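Local coordinates for N-carbamoylsarcosine amidase related protein (Thermoplasma acidophilum, PDB 3EEF) that probably hydrolyses N-carbamoylsarcosine, as an amidase of the isochorismatase-like cysteine hydrolase family, and holds a zinc ion, at residues R39-Y53 with I79-A92. Numbering follows the deposited sequence.
Sequences RRSGLPVVYVNDSHY and IRPSAGDYVLEKHA. With ZN (zinc ion), chain C.
Backbone hydrogen bonds join Val45-Ser51 to Tyr86-Lys90 as parallel neighbours, running from Tyr86 N to Val45 O (2.8 Å) as far as Ser51 N to Lys90 O. Two salt bridges flank them. Just before the strands begin, Arg39, at the end of helix 22-40, grips Asp85 side-on: NE and NH2 both reach OD2 at 3.1 Å, on its syn lone pair, with guanidinium and carboxylate nearly coplanar (15°). Ser82 N donates to the same OD2 from above the carboxylate plane, while Ser82 OG sits over a guanidinium face. Cutting Arg39 back to an alanine would probably cost Asp85 the countercharge across the contact and leave Ser82 N to hold OD2. At the other end, Lys90 bends at chi4 (85°) to bring NZ 2.7 Å from Asp50 OD1, and NZ also donates to Ala92 O. Asp50 gives its other oxygen, OD2, to zinc at 2.0 Å; His52 NE2, its ring oriented by an Asp56 hydrogen bond at ND1, Glu58 and His65 complete the site. Among apolar contacts, Pro81 CG lies over the Tyr47 ring, 4.0 Å from its centroid, a CH-pi contact, and Leu88 CD2 packs against Val46 CG1 and Val48 CG1, with helix 101-107 covering Leu88. This is a beta-alpha-beta unit at one edge of the chain's parallel isochorismatase-fold sheet, carrying zinc ligands at the C-terminal end of strand 45-50.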
ATOM      1  N   ARG A  39      -4.733  11.175  26.580  1.00 55.65           N
ATOM      2  CA  ARG A  39      -4.325  10.162  27.554  1.00 58.03           C
ATOM      3  C   ARG A  39      -5.341  10.067  28.685  1.00 59.20           C
ATOM      4  O   ARG A  39      -5.824   8.988  28.989  1.00 58.09           O
ATOM      5  CB  ARG A  39      -2.961  10.499  28.151  1.00 58.57           C
ATOM      6  CG  ARG A  39      -1.773  10.283  27.218  1.00 57.94           C
ATOM      7  CD  ARG A  39      -0.511  10.089  28.034  1.00 59.31           C
ATOM      8  NE  ARG A  39       0.700  10.269  27.238  1.00 64.46           N
ATOM      9  CZ  ARG A  39       1.569  11.276  27.355  1.00 70.14           C
ATOM     10  NH1 ARG A  39       1.400  12.244  28.263  1.00 66.72           N
ATOM     11  NH2 ARG A  39       2.638  11.313  26.562  1.00 73.43           N
ATOM     12  N   ARG A  40      -5.662  11.208  29.295  1.00 61.22           N
ATOM     13  CA  ARG A  40      -6.588  11.247  30.419  1.00 63.42           C
ATOM     14  C   ARG A  40      -7.946  10.681  29.992  1.00 63.81           C
ATOM     15  O   ARG A  40      -8.720  10.213  30.819  1.00 64.94           O
ATOM     16  CB  ARG A  40      -6.721  12.675  30.987  1.00 63.47           C
ATOM     17  N   SER A  41      -8.213  10.703  28.690  1.00 61.47           N
ATOM     18  CA  SER A  41      -9.456  10.180  28.158  1.00 58.26           C
ATOM     19  C   SER A  41      -9.363   8.776  27.521  1.00 55.27           C
ATOM     20  O   SER A  41     -10.355   8.301  26.969  1.00 53.49           O
ATOM     21  CB  SER A  41     -10.029  11.181  27.169  1.00 58.00           C
ATOM     22  OG  SER A  41     -11.091  10.594  26.458  1.00 60.42           O
ATOM     23  N   GLY A  42      -8.204   8.117  27.611  1.00 53.80           N
ATOM     24  CA  GLY A  42      -8.037   6.726  27.154  1.00 54.20           C
ATOM     25  C   GLY A  42      -7.884   6.503  25.648  1.00 53.69           C
ATOM     26  O   GLY A  42      -7.708   5.379  25.196  1.00 55.13           O
ATOM     27  N   LEU A  43      -7.955   7.561  24.857  1.00 53.11           N
ATOM     28  CA  LEU A  43      -7.915   7.433  23.393  1.00 51.56           C
ATOM     29  C   LEU A  43      -6.481   7.257  22.912  1.00 49.47           C
ATOM     30  O   LEU A  43      -5.560   7.754  23.551  1.00 49.37           O
ATOM     31  CB  LEU A  43      -8.540   8.669  22.741  1.00 51.58           C
ATOM     32  CG  LEU A  43     -10.021   8.927  23.041  1.00 52.69           C
ATOM     33  CD1 LEU A  43     -10.374  10.355  22.737  1.00 48.12           C
ATOM     34  CD2 LEU A  43     -10.905   7.978  22.233  1.00 52.89           C
ATOM     35  N   PRO A  44      -6.291   6.590  21.754  1.00 48.32           N
ATOM     36  CA  PRO A  44      -4.956   6.281  21.267  1.00 46.08           C
ATOM     37  C   PRO A  44      -4.117   7.521  20.922  1.00 44.62           C
ATOM     38  O   PRO A  44      -4.613   8.488  20.338  1.00 42.37           O
ATOM     39  CB  PRO A  44      -5.215   5.451  20.003  1.00 47.30           C
ATOM     40  CG  PRO A  44      -6.657   5.109  20.012  1.00 49.64           C
ATOM     41  CD  PRO A  44      -7.328   6.179  20.795  1.00 48.82           C
ATOM     42  N   VAL A  45      -2.847   7.457  21.294  1.00 45.45           N
ATOM     43  CA  VAL A  45      -1.860   8.482  20.958  1.00 44.26           C
ATOM     44  C   VAL A  45      -0.734   7.791  20.219  1.00 43.30           C
ATOM     45  O   VAL A  45      -0.176   6.812  20.718  1.00 43.57           O
ATOM     46  CB  VAL A  45      -1.313   9.127  22.200  1.00 45.99           C
ATOM     47  CG1 VAL A  45      -0.063   9.982  21.854  1.00 42.16           C
ATOM     48  CG2 VAL A  45      -2.423   9.958  22.890  1.00 43.12           C
ATOM     49  N   VAL A  46      -0.425   8.281  19.020  1.00 41.39           N
ATOM     50  CA  VAL A  46       0.575   7.675  18.168  1.00 39.21           C
ATOM     51  C   VAL A  46       1.617   8.693  17.705  1.00 40.17           C
ATOM     52  O   VAL A  46       1.291   9.648  17.022  1.00 35.68           O
ATOM     53  CB  VAL A  46      -0.091   7.074  16.908  1.00 40.29           C
ATOM     54  CG1 VAL A  46       0.972   6.402  16.028  1.00 33.54           C
ATOM     55  CG2 VAL A  46      -1.230   6.100  17.307  1.00 35.02           C
ATOM     56  N   TYR A  47       2.867   8.460  18.068  1.00 41.41           N
ATOM     57  CA  TYR A  47       3.952   9.284  17.612  1.00 41.95           C
ATOM     58  C   TYR A  47       4.485   8.671  16.339  1.00 40.52           C
ATOM     59  O   TYR A  47       4.760   7.480  16.296  1.00 39.78           O
ATOM     60  CB  TYR A  47       5.077   9.349  18.654  1.00 43.54           C
ATOM     61  CG  TYR A  47       4.724  10.032  19.975  1.00 45.51           C
ATOM     62  CD1 TYR A  47       5.138  11.337  20.245  1.00 43.99           C
ATOM     63  CD2 TYR A  47       4.001   9.367  20.955  1.00 44.70           C
ATOM     64  CE1 TYR A  47       4.835  11.945  21.460  1.00 45.46           C
ATOM     65  CE2 TYR A  47       3.683   9.979  22.168  1.00 46.74           C
ATOM     66  CZ  TYR A  47       4.103  11.261  22.416  1.00 46.12           C
ATOM     67  OH  TYR A  47       3.794  11.849  23.631  1.00 50.04           O
ATOM     68  N   VAL A  48       4.633   9.504  15.306  1.00 40.32           N
ATOM     69  CA  VAL A  48       5.221   9.092  14.052  1.00 39.60           C
ATOM     70  C   VAL A  48       6.457   9.990  13.798  1.00 39.05           C
ATOM     71  O   VAL A  48       6.309  11.167  13.552  1.00 41.13           O
ATOM     72  CB  VAL A  48       4.185   9.130  12.882  1.00 39.39           C
ATOM     73  CG1 VAL A  48       3.143   8.076  13.048  1.00 36.17           C
ATOM     74  CG2 VAL A  48       3.466  10.445  12.833  1.00 43.30           C
ATOM     75  N   ASN A  49       7.658   9.403  13.850  1.00 37.68           N
ATOM     76  CA  ASN A  49       8.940  10.123  13.812  1.00 38.35           C
ATOM     77  C   ASN A  49       9.854   9.671  12.707  1.00 39.81           C
ATOM     78  O   ASN A  49      10.124   8.472  12.551  1.00 39.35           O
ATOM     79  CB  ASN A  49       9.677   9.883  15.116  1.00 37.49           C
ATOM     80  CG  ASN A  49       8.805  10.132  16.296  1.00 38.63           C
ATOM     81  OD1 ASN A  49       8.194  11.194  16.395  1.00 41.37           O
ATOM     82  ND2 ASN A  49       8.699   9.155  17.184  1.00 42.69           N
ATOM     83  N   ASP A  50      10.342  10.622  11.928  1.00 41.98           N
ATOM     84  CA  ASP A  50      11.429  10.336  11.005  1.00 43.59           C
ATOM     85  C   ASP A  50      12.517   9.514  11.686  1.00 41.64           C
ATOM     86  O   ASP A  50      12.908   9.800  12.819  1.00 43.93           O
ATOM     87  CB  ASP A  50      12.010  11.625  10.427  1.00 45.47           C
ATOM     88  CG  ASP A  50      11.240  12.119   9.192  1.00 49.59           C
ATOM     89  OD1 ASP A  50      10.308  11.414   8.726  1.00 52.76           O
ATOM     90  OD2 ASP A  50      11.610  13.185   8.652  1.00 59.66           O
ATOM     91  N   SER A  51      12.949   8.449  11.024  1.00 40.87           N
ATOM     92  CA  SER A  51      14.026   7.594  11.536  1.00 41.86           C
ATOM     93  C   SER A  51      14.789   7.098  10.306  1.00 40.46           C
ATOM     94  O   SER A  51      14.744   5.922   9.963  1.00 40.66           O
ATOM     95  CB  SER A  51      13.424   6.438  12.367  1.00 43.44           C
ATOM     96  OG  SER A  51      14.388   5.506  12.837  1.00 45.06           O
ATOM     97  N   HIS A  52      15.465   8.040   9.644  1.00 40.56           N
ATOM     98  CA  HIS A  52      15.933   7.879   8.266  1.00 41.03           C
ATOM     99  C   HIS A  52      17.208   7.075   8.130  1.00 41.25           C
ATOM    100  O   HIS A  52      18.042   7.079   9.028  1.00 42.07           O
ATOM    101  CB  HIS A  52      16.176   9.238   7.611  1.00 40.34           C
ATOM    102  CG  HIS A  52      14.921   9.976   7.244  1.00 43.75           C
ATOM    103  ND1 HIS A  52      14.044   9.529   6.275  1.00 44.71           N
ATOM    104  CD2 HIS A  52      14.431  11.170   7.673  1.00 37.60           C
ATOM    105  CE1 HIS A  52      13.051  10.398   6.149  1.00 44.89           C
ATOM    106  NE2 HIS A  52      13.271  11.416   6.972  1.00 47.86           N
ATOM    107  N   TYR A  53      17.286   6.348   7.015  1.00 41.90           N
ATOM    108  CA  TYR A  53      18.493   5.745   6.519  1.00 42.80           C
ATOM    109  C   TYR A  53      19.126   6.719   5.507  1.00 44.94           C
ATOM    110  O   TYR A  53      18.430   7.519   4.860  1.00 43.00           O
ATOM    111  CB  TYR A  53      18.231   4.438   5.742  1.00 43.17           C
ATOM    112  CG  TYR A  53      17.469   3.334   6.436  1.00 48.26           C
ATOM    113  CD1 TYR A  53      17.770   2.944   7.742  1.00 50.70           C
ATOM    114  CD2 TYR A  53      16.466   2.635   5.753  1.00 48.61           C
ATOM    115  CE1 TYR A  53      17.050   1.896   8.366  1.00 51.31           C
ATOM    116  CE2 TYR A  53      15.768   1.605   6.353  1.00 50.33           C
ATOM    117  CZ  TYR A  53      16.055   1.231   7.647  1.00 46.76           C
ATOM    118  OH  TYR A  53      15.320   0.208   8.193  1.00 55.39           O
ATOM    119  N   ILE A  79       7.462  16.087  25.887  1.00 56.60           N
ATOM    120  CA  ILE A  79       6.274  15.244  25.613  1.00 54.47           C
ATOM    121  C   ILE A  79       6.689  13.783  25.428  1.00 53.87           C
ATOM    122  O   ILE A  79       6.203  13.086  24.568  1.00 52.58           O
ATOM    123  CB  ILE A  79       5.466  15.767  24.395  1.00 53.95           C
ATOM    124  CG1 ILE A  79       6.353  15.880  23.137  1.00 53.57           C
ATOM    125  CG2 ILE A  79       4.843  17.120  24.716  1.00 47.72           C
ATOM    126  CD1 ILE A  79       5.579  16.219  21.894  1.00 48.66           C
ATOM    127  N   ARG A  80       7.629  13.351  26.250  1.00 54.60           N
ATOM    128  CA  ARG A  80       8.083  11.991  26.278  1.00 55.57           C
ATOM    129  C   ARG A  80       6.893  11.060  26.199  1.00 55.29           C
ATOM    130  O   ARG A  80       5.865  11.288  26.843  1.00 53.96           O
ATOM    131  CB  ARG A  80       8.837  11.741  27.582  1.00 57.51           C
ATOM    132  CG  ARG A  80       9.935  10.720  27.488  1.00 68.09           C
ATOM    133  CD  ARG A  80      10.440  10.283  28.884  1.00 77.76           C
ATOM    134  NE  ARG A  80      10.470  11.372  29.873  1.00 88.03           N
ATOM    135  CZ  ARG A  80      11.472  12.241  30.057  1.00 92.69           C
ATOM    136  NH1 ARG A  80      12.574  12.196  29.305  1.00 95.45           N
ATOM    137  NH2 ARG A  80      11.363  13.178  31.002  1.00 88.84           N
ATOM    138  N   PRO A  81       7.012  10.009  25.397  1.00 55.64           N
ATOM    139  CA  PRO A  81       5.881   9.115  25.324  1.00 56.99           C
ATOM    140  C   PRO A  81       5.767   8.275  26.594  1.00 57.69           C
ATOM    141  O   PRO A  81       6.791   7.943  27.192  1.00 53.86           O
ATOM    142  CB  PRO A  81       6.195   8.240  24.103  1.00 57.21           C
ATOM    143  CG  PRO A  81       7.317   8.939  23.399  1.00 57.40           C
ATOM    144  CD  PRO A  81       8.070   9.638  24.450  1.00 54.36           C
ATOM    145  N   SER A  82       4.524   7.973  26.981  1.00 59.71           N
ATOM    146  CA  SER A  82       4.196   7.110  28.115  1.00 62.18           C
ATOM    147  C   SER A  82       3.903   5.698  27.671  1.00 62.59           C
ATOM    148  O   SER A  82       3.822   5.400  26.482  1.00 63.36           O
ATOM    149  CB  SER A  82       2.922   7.596  28.836  1.00 63.54           C
ATOM    150  OG  SER A  82       3.081   8.876  29.408  1.00 66.68           O
ATOM    151  N   ALA A  83       3.734   4.834  28.670  1.00 63.34           N
ATOM    152  CA  ALA A  83       3.204   3.492  28.484  1.00 61.73           C
ATOM    153  C   ALA A  83       1.817   3.599  27.859  1.00 58.89           C
ATOM    154  O   ALA A  83       0.955   4.353  28.341  1.00 57.80           O
ATOM    155  CB  ALA A  83       3.119   2.770  29.844  1.00 62.41           C
ATOM    156  N   GLY A  84       1.608   2.856  26.779  1.00 56.91           N
ATOM    157  CA  GLY A  84       0.307   2.851  26.075  1.00 55.12           C
ATOM    158  C   GLY A  84       0.304   3.655  24.785  1.00 51.14           C
ATOM    159  O   GLY A  84      -0.404   3.307  23.826  1.00 51.79           O
ATOM    160  N   ASP A  85       1.065   4.747  24.774  1.00 47.14           N
ATOM    161  CA  ASP A  85       1.304   5.508  23.546  1.00 44.57           C
ATOM    162  C   ASP A  85       2.031   4.646  22.541  1.00 44.51           C
ATOM    163  O   ASP A  85       2.925   3.904  22.909  1.00 46.53           O
ATOM    164  CB  ASP A  85       2.199   6.690  23.813  1.00 44.03           C
ATOM    165  CG  ASP A  85       1.595   7.691  24.756  1.00 44.94           C
ATOM    166  OD1 ASP A  85       0.406   7.593  25.100  1.00 47.18           O
ATOM    167  OD2 ASP A  85       2.326   8.630  25.100  1.00 52.30           O
ATOM    168  N   TYR A  86       1.681   4.775  21.268  1.00 43.13           N
ATOM    169  CA  TYR A  86       2.410   4.110  20.196  1.00 41.96           C
ATOM    170  C   TYR A  86       3.568   5.004  19.633  1.00 42.06           C
ATOM    171  O   TYR A  86       3.404   6.217  19.506  1.00 41.85           O
ATOM    172  CB  TYR A  86       1.412   3.722  19.118  1.00 43.15           C
ATOM    173  CG  TYR A  86       0.356   2.718  19.583  1.00 41.39           C
ATOM    174  CD1 TYR A  86       0.523   1.380  19.332  1.00 42.44           C
ATOM    175  CD2 TYR A  86      -0.796   3.120  20.272  1.00 45.05           C
ATOM    176  CE1 TYR A  86      -0.417   0.451  19.707  1.00 43.25           C
ATOM    177  CE2 TYR A  86      -1.757   2.193  20.670  1.00 36.98           C
ATOM    178  CZ  TYR A  86      -1.555   0.852  20.365  1.00 49.02           C
ATOM    179  OH  TYR A  86      -2.430  -0.140  20.730  1.00 44.10           O
ATOM    180  N   VAL A  87       4.743   4.417  19.364  1.00 40.14           N
ATOM    181  CA  VAL A  87       5.866   5.160  18.770  1.00 41.23           C
ATOM    182  C   VAL A  87       6.315   4.434  17.485  1.00 42.91           C
ATOM    183  O   VAL A  87       6.759   3.275  17.536  1.00 40.27           O
ATOM    184  CB  VAL A  87       7.049   5.324  19.730  1.00 43.04           C
ATOM    185  CG1 VAL A  87       8.167   6.194  19.087  1.00 42.26           C
ATOM    186  CG2 VAL A  87       6.591   5.903  21.075  1.00 36.78           C
ATOM    187  N   LEU A  88       6.161   5.127  16.349  1.00 41.18           N
ATOM    188  CA  LEU A  88       6.395   4.576  15.030  1.00 40.62           C
ATOM    189  C   LEU A  88       7.586   5.309  14.391  1.00 42.83           C
ATOM    190  O   LEU A  88       7.762   6.554  14.563  1.00 40.89           O
ATOM    191  CB  LEU A  88       5.154   4.730  14.133  1.00 40.46           C
ATOM    192  CG  LEU A  88       4.013   3.705  14.154  1.00 44.36           C
ATOM    193  CD1 LEU A  88       3.698   3.249  15.576  1.00 42.68           C
ATOM    194  CD2 LEU A  88       2.742   4.231  13.455  1.00 35.67           C
ATOM    195  N   GLU A  89       8.413   4.524  13.693  1.00 40.24           N
ATOM    196  CA  GLU A  89       9.485   5.073  12.885  1.00 42.09           C
ATOM    197  C   GLU A  89       8.942   5.185  11.485  1.00 40.04           C
ATOM    198  O   GLU A  89       8.299   4.258  11.000  1.00 42.38           O
ATOM    199  CB  GLU A  89      10.710   4.154  12.887  1.00 42.39           C
ATOM    200  CG  GLU A  89      11.473   4.102  14.207  1.00 49.86           C
ATOM    201  CD  GLU A  89      12.491   2.980  14.216  1.00 54.47           C
ATOM    202  OE1 GLU A  89      13.352   2.965  13.328  1.00 59.44           O
ATOM    203  OE2 GLU A  89      12.417   2.093  15.092  1.00 69.75           O
ATOM    204  N   LYS A  90       9.196   6.314  10.833  1.00 36.72           N
ATOM    205  CA  LYS A  90       8.807   6.509   9.446  1.00 35.62           C
ATOM    206  C   LYS A  90      10.013   6.948   8.599  1.00 37.24           C
ATOM    207  O   LYS A  90      10.961   7.537   9.119  1.00 35.46           O
ATOM    208  CB  LYS A  90       7.657   7.520   9.354  1.00 35.21           C
ATOM    209  CG  LYS A  90       8.011   8.985   9.655  1.00 38.40           C
ATOM    210  CD  LYS A  90       6.794   9.883   9.403  1.00 38.80           C
ATOM    211  CE  LYS A  90       7.108  11.337   9.589  1.00 35.50           C
ATOM    212  NZ  LYS A  90       7.691  11.987   8.351  1.00 39.17           N
ATOM    213  N   HIS A  91       9.950   6.668   7.297  1.00 36.89           N
ATOM    214  CA  HIS A  91      11.035   6.967   6.362  1.00 36.80           C
ATOM    215  C   HIS A  91      10.670   7.947   5.221  1.00 37.24           C
ATOM    216  O   HIS A  91      11.509   8.213   4.360  1.00 35.31           O
ATOM    217  CB  HIS A  91      11.545   5.650   5.768  1.00 36.59           C
ATOM    218  CG  HIS A  91      12.320   4.837   6.758  1.00 40.01           C
ATOM    219  ND1 HIS A  91      13.687   4.955   6.904  1.00 39.31           N
ATOM    220  CD2 HIS A  91      11.908   3.940   7.695  1.00 35.06           C
ATOM    221  CE1 HIS A  91      14.088   4.151   7.872  1.00 43.24           C
ATOM    222  NE2 HIS A  91      13.029   3.523   8.368  1.00 37.59           N
ATOM    223  N   ALA A  92       9.435   8.463   5.248  1.00 34.60           N
ATOM    224  CA  ALA A  92       8.917   9.418   4.258  1.00 34.24           C
ATOM    225  C   ALA A  92       8.005  10.415   4.951  1.00 34.86           C
ATOM    226  O   ALA A  92       7.739  10.319   6.184  1.00 36.04           O
ATOM    227  CB  ALA A  92       8.154   8.674   3.132  1.00 33.92           C
TER
HETATM  228 ZN    ZN C 183      12.434  13.459   6.822  0.50 44.33          ZN
HETATM  229  O   HOH W   1      13.173   1.558  10.522  1.00 41.61           O